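AvrA (Salmonella typhimurium, PDB 6BE0) probably transfers acetyl groups from acetyl-CoA to serine and threonine residues of target proteins, as a YopJ-family bacterial effector that binds inositol hexakisphosphate. Local coordinates at residues L86-L97 against V109-M118. Sequence-based numbering, arbitrary orientation.
Sequences LNLKFVMSVHEL and VESARFLVNM
L97 and F114 meet in the tightly packed part of the contact: CD1 of L97 lies 3.4 Å from F114 CB and comes obliquely to the root of the ring, near CG, while L97 CB rests against V116 CG2. Beside them the chi1 of V91 (-65°) puts CG2 between the backbone N and the carbonyl carbon, from where it reaches V116 CB at 3.5 Å. F130 of strand 125-133 and T104 of helix 94-106 close in on F114. On the opposite face of the sheet, L88 CD1 fits between R113 CB and L115 CG, beneath helices 65-82 and 186-199. R113, bent at chi2 (88°), sends NH1 in the plane of its guanidinium to L86 O (3.0 Å), though this donor sits above the carbonyl plane; its NE forms a salt bridge with D129, and these bonds help to hold the guanidinium in place. N87 extends the pairing beyond the strand, its ND2 donating to S111 O nearly in line with the C=O bond and in the plane of its own amide (2.9 Å). The solvent side is looser. K89 lays only the base of its chain, CB, on F114 CD2 (3.7 Å) before its amine leads outward, and at the far end a water bridges V94 N and M118 O. Backbone bonds such as V91 N to L115 O (2.8 Å) join the strands in parallel, and S93 OG caps the intervening helix by accepting from E96 N: a beta-alpha-beta crossover at one edge of the mixed sheet in the YopJ acetyltransferase fold.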
# COMPACT_ATOMS: atom_id res chain seq x y z
N LEU A 86 -13.50 -3.59 5.79
CA LEU A 86 -12.27 -2.91 5.38
C LEU A 86 -12.21 -1.47 5.88
O LEU A 86 -11.17 -1.03 6.37
CB LEU A 86 -12.16 -2.93 3.85
CG LEU A 86 -11.00 -2.15 3.22
CD1 LEU A 86 -9.67 -2.79 3.58
CD2 LEU A 86 -11.17 -2.08 1.71
N ASN A 87 -13.32 -0.75 5.76
CA ASN A 87 -13.39 0.66 6.16
C ASN A 87 -12.29 1.49 5.50
O ASN A 87 -11.43 2.06 6.18
CB ASN A 87 -13.30 0.80 7.68
CG ASN A 87 -14.54 0.29 8.38
OD1 ASN A 87 -15.60 0.15 7.78
ND2 ASN A 87 -14.41 0.00 9.67
N LEU A 88 -12.32 1.56 4.17
CA LEU A 88 -11.33 2.33 3.43
C LEU A 88 -11.87 3.70 3.03
O LEU A 88 -13.00 3.82 2.56
CB LEU A 88 -10.89 1.56 2.18
CG LEU A 88 -9.74 2.18 1.38
CD1 LEU A 88 -8.50 2.36 2.25
CD2 LEU A 88 -9.42 1.33 0.16
N LYS A 89 -11.05 4.72 3.25
CA LYS A 89 -11.38 6.09 2.86
C LYS A 89 -10.29 6.65 1.96
O LYS A 89 -9.10 6.43 2.20
CB LYS A 89 -11.55 6.98 4.09
CG LYS A 89 -12.85 6.78 4.85
CD LYS A 89 -14.04 7.27 4.04
CE LYS A 89 -15.31 7.33 4.87
NZ LYS A 89 -16.48 7.72 4.04
N PHE A 90 -10.70 7.37 0.92
CA PHE A 90 -9.76 8.06 0.05
C PHE A 90 -9.72 9.53 0.41
O PHE A 90 -10.73 10.23 0.34
CB PHE A 90 -10.14 7.87 -1.42
CG PHE A 90 -9.27 8.64 -2.38
CD1 PHE A 90 -7.89 8.52 -2.33
CD2 PHE A 90 -9.83 9.48 -3.32
CE1 PHE A 90 -7.09 9.23 -3.21
CE2 PHE A 90 -9.04 10.19 -4.20
CZ PHE A 90 -7.66 10.06 -4.15
N VAL A 91 -8.54 10.00 0.81
CA VAL A 91 -8.33 11.39 1.17
C VAL A 91 -7.29 12.00 0.24
O VAL A 91 -6.39 11.31 -0.23
CB VAL A 91 -7.89 11.54 2.65
CG1 VAL A 91 -9.01 11.08 3.57
CG2 VAL A 91 -6.62 10.75 2.91
N MET A 92 -7.43 13.30 -0.02
CA MET A 92 -6.68 13.94 -1.08
C MET A 92 -5.63 14.91 -0.55
O MET A 92 -5.07 15.71 -1.30
CB MET A 92 -7.65 14.67 -2.01
CG MET A 92 -8.88 13.82 -2.33
SD MET A 92 -9.84 14.42 -3.73
CE MET A 92 -8.77 13.97 -5.09
N SER A 93 -5.36 14.83 0.75
CA SER A 93 -4.30 15.62 1.36
C SER A 93 -4.00 15.12 2.77
O SER A 93 -4.79 14.39 3.36
CB SER A 93 -4.68 17.10 1.42
OG SER A 93 -5.71 17.34 2.36
N VAL A 94 -2.84 15.51 3.28
CA VAL A 94 -2.44 15.18 4.65
C VAL A 94 -3.42 15.76 5.66
O VAL A 94 -3.73 15.13 6.67
CB VAL A 94 -1.02 15.70 4.95
CG1 VAL A 94 -0.63 15.42 6.40
CG2 VAL A 94 -0.02 15.05 4.01
N HIS A 95 -3.90 16.97 5.38
CA HIS A 95 -4.85 17.62 6.26
C HIS A 95 -6.16 16.85 6.31
O HIS A 95 -6.75 16.67 7.38
CB HIS A 95 -5.10 19.06 5.81
CG HIS A 95 -6.10 19.78 6.66
ND1 HIS A 95 -7.41 19.98 6.27
CD2 HIS A 95 -5.99 20.34 7.89
CE1 HIS A 95 -8.05 20.64 7.22
NE2 HIS A 95 -7.21 20.86 8.21
N GLU A 96 -6.61 16.40 5.15
CA GLU A 96 -7.84 15.63 5.06
C GLU A 96 -7.67 14.27 5.72
O GLU A 96 -8.64 13.68 6.21
CB GLU A 96 -8.27 15.48 3.59
CG GLU A 96 -9.61 14.79 3.40
CD GLU A 96 -10.01 14.70 1.93
OE1 GLU A 96 -9.51 15.51 1.13
OE2 GLU A 96 -10.82 13.81 1.59
N LEU A 97 -6.44 13.76 5.73
CA LEU A 97 -6.14 12.50 6.40
C LEU A 97 -6.29 12.64 7.91
O LEU A 97 -7.03 11.88 8.54
CB LEU A 97 -4.72 12.03 6.07
CG LEU A 97 -4.23 10.80 6.83
CD1 LEU A 97 -4.86 9.53 6.27
CD2 LEU A 97 -2.71 10.71 6.81
N VAL A 109 -15.07 4.05 15.74
CA VAL A 109 -14.47 3.06 14.86
C VAL A 109 -13.09 2.68 15.40
O VAL A 109 -12.36 3.54 15.90
CB VAL A 109 -14.36 3.57 13.42
CG1 VAL A 109 -13.66 2.56 12.52
CG2 VAL A 109 -15.75 3.89 12.87
N GLU A 110 -12.75 1.41 15.28
CA GLU A 110 -11.55 0.86 15.90
C GLU A 110 -10.58 0.28 14.87
O GLU A 110 -9.47 -0.12 15.21
CB GLU A 110 -11.94 -0.21 16.91
CG GLU A 110 -12.90 0.30 17.99
CD GLU A 110 -13.17 -0.73 19.06
OE1 GLU A 110 -12.62 -1.85 18.98
OE2 GLU A 110 -13.94 -0.42 20.00
N SER A 111 -11.02 0.24 13.62
CA SER A 111 -10.23 -0.34 12.55
C SER A 111 -10.60 0.32 11.22
O SER A 111 -11.74 0.21 10.77
CB SER A 111 -10.45 -1.85 12.47
OG SER A 111 -9.79 -2.41 11.35
N ALA A 112 -9.64 1.00 10.61
CA ALA A 112 -9.88 1.69 9.35
C ALA A 112 -8.59 1.89 8.57
O ALA A 112 -7.49 1.79 9.12
CB ALA A 112 -10.56 3.02 9.61
N ARG A 113 -8.73 2.15 7.27
CA ARG A 113 -7.59 2.42 6.40
C ARG A 113 -7.83 3.66 5.56
O ARG A 113 -8.97 4.04 5.31
CB ARG A 113 -7.30 1.22 5.49
CG ARG A 113 -6.76 0.01 6.22
CD ARG A 113 -7.88 -0.88 6.73
NE ARG A 113 -7.41 -1.79 7.78
CZ ARG A 113 -8.21 -2.57 8.49
NH1 ARG A 113 -9.52 -2.57 8.28
NH2 ARG A 113 -7.70 -3.36 9.43
N PHE A 114 -6.74 4.28 5.13
CA PHE A 114 -6.82 5.51 4.35
C PHE A 114 -5.85 5.48 3.18
O PHE A 114 -4.66 5.25 3.37
CB PHE A 114 -6.51 6.72 5.22
CG PHE A 114 -7.41 6.85 6.42
CD1 PHE A 114 -7.06 6.28 7.63
CD2 PHE A 114 -8.60 7.56 6.33
CE1 PHE A 114 -7.89 6.41 8.73
CE2 PHE A 114 -9.42 7.69 7.43
CZ PHE A 114 -9.07 7.11 8.63
N LEU A 115 -6.37 5.70 1.97
CA LEU A 115 -5.52 6.03 0.84
C LEU A 115 -5.38 7.54 0.80
O LEU A 115 -6.37 8.26 0.63
CB LEU A 115 -6.09 5.52 -0.48
CG LEU A 115 -6.20 4.00 -0.67
CD1 LEU A 115 -6.53 3.70 -2.12
CD2 LEU A 115 -4.93 3.28 -0.24
N VAL A 116 -4.15 8.02 0.97
CA VAL A 116 -3.89 9.45 1.06
C VAL A 116 -2.94 9.92 -0.03
O VAL A 116 -1.84 9.39 -0.18
CB VAL A 116 -3.32 9.83 2.45
CG1 VAL A 116 -2.11 8.96 2.81
CG2 VAL A 116 -2.96 11.32 2.51
N ASN A 117 -3.38 10.92 -0.79
CA ASN A 117 -2.49 11.61 -1.72
C ASN A 117 -1.71 12.67 -0.95
O ASN A 117 -2.26 13.71 -0.58
CB ASN A 117 -3.28 12.25 -2.86
CG ASN A 117 -2.37 12.88 -3.90
OD1 ASN A 117 -1.15 12.69 -3.88
ND2 ASN A 117 -2.96 13.64 -4.82
N MET A 118 -0.43 12.40 -0.71
CA MET A 118 0.39 13.26 0.13
C MET A 118 0.94 14.44 -0.67
O MET A 118 1.27 15.48 -0.10
CB MET A 118 1.53 12.46 0.74
CG MET A 118 1.14 11.06 1.20
SD MET A 118 1.88 10.59 2.77
CE MET A 118 0.66 11.22 3.90
O HOH W 1 -0.94 16.91 1.21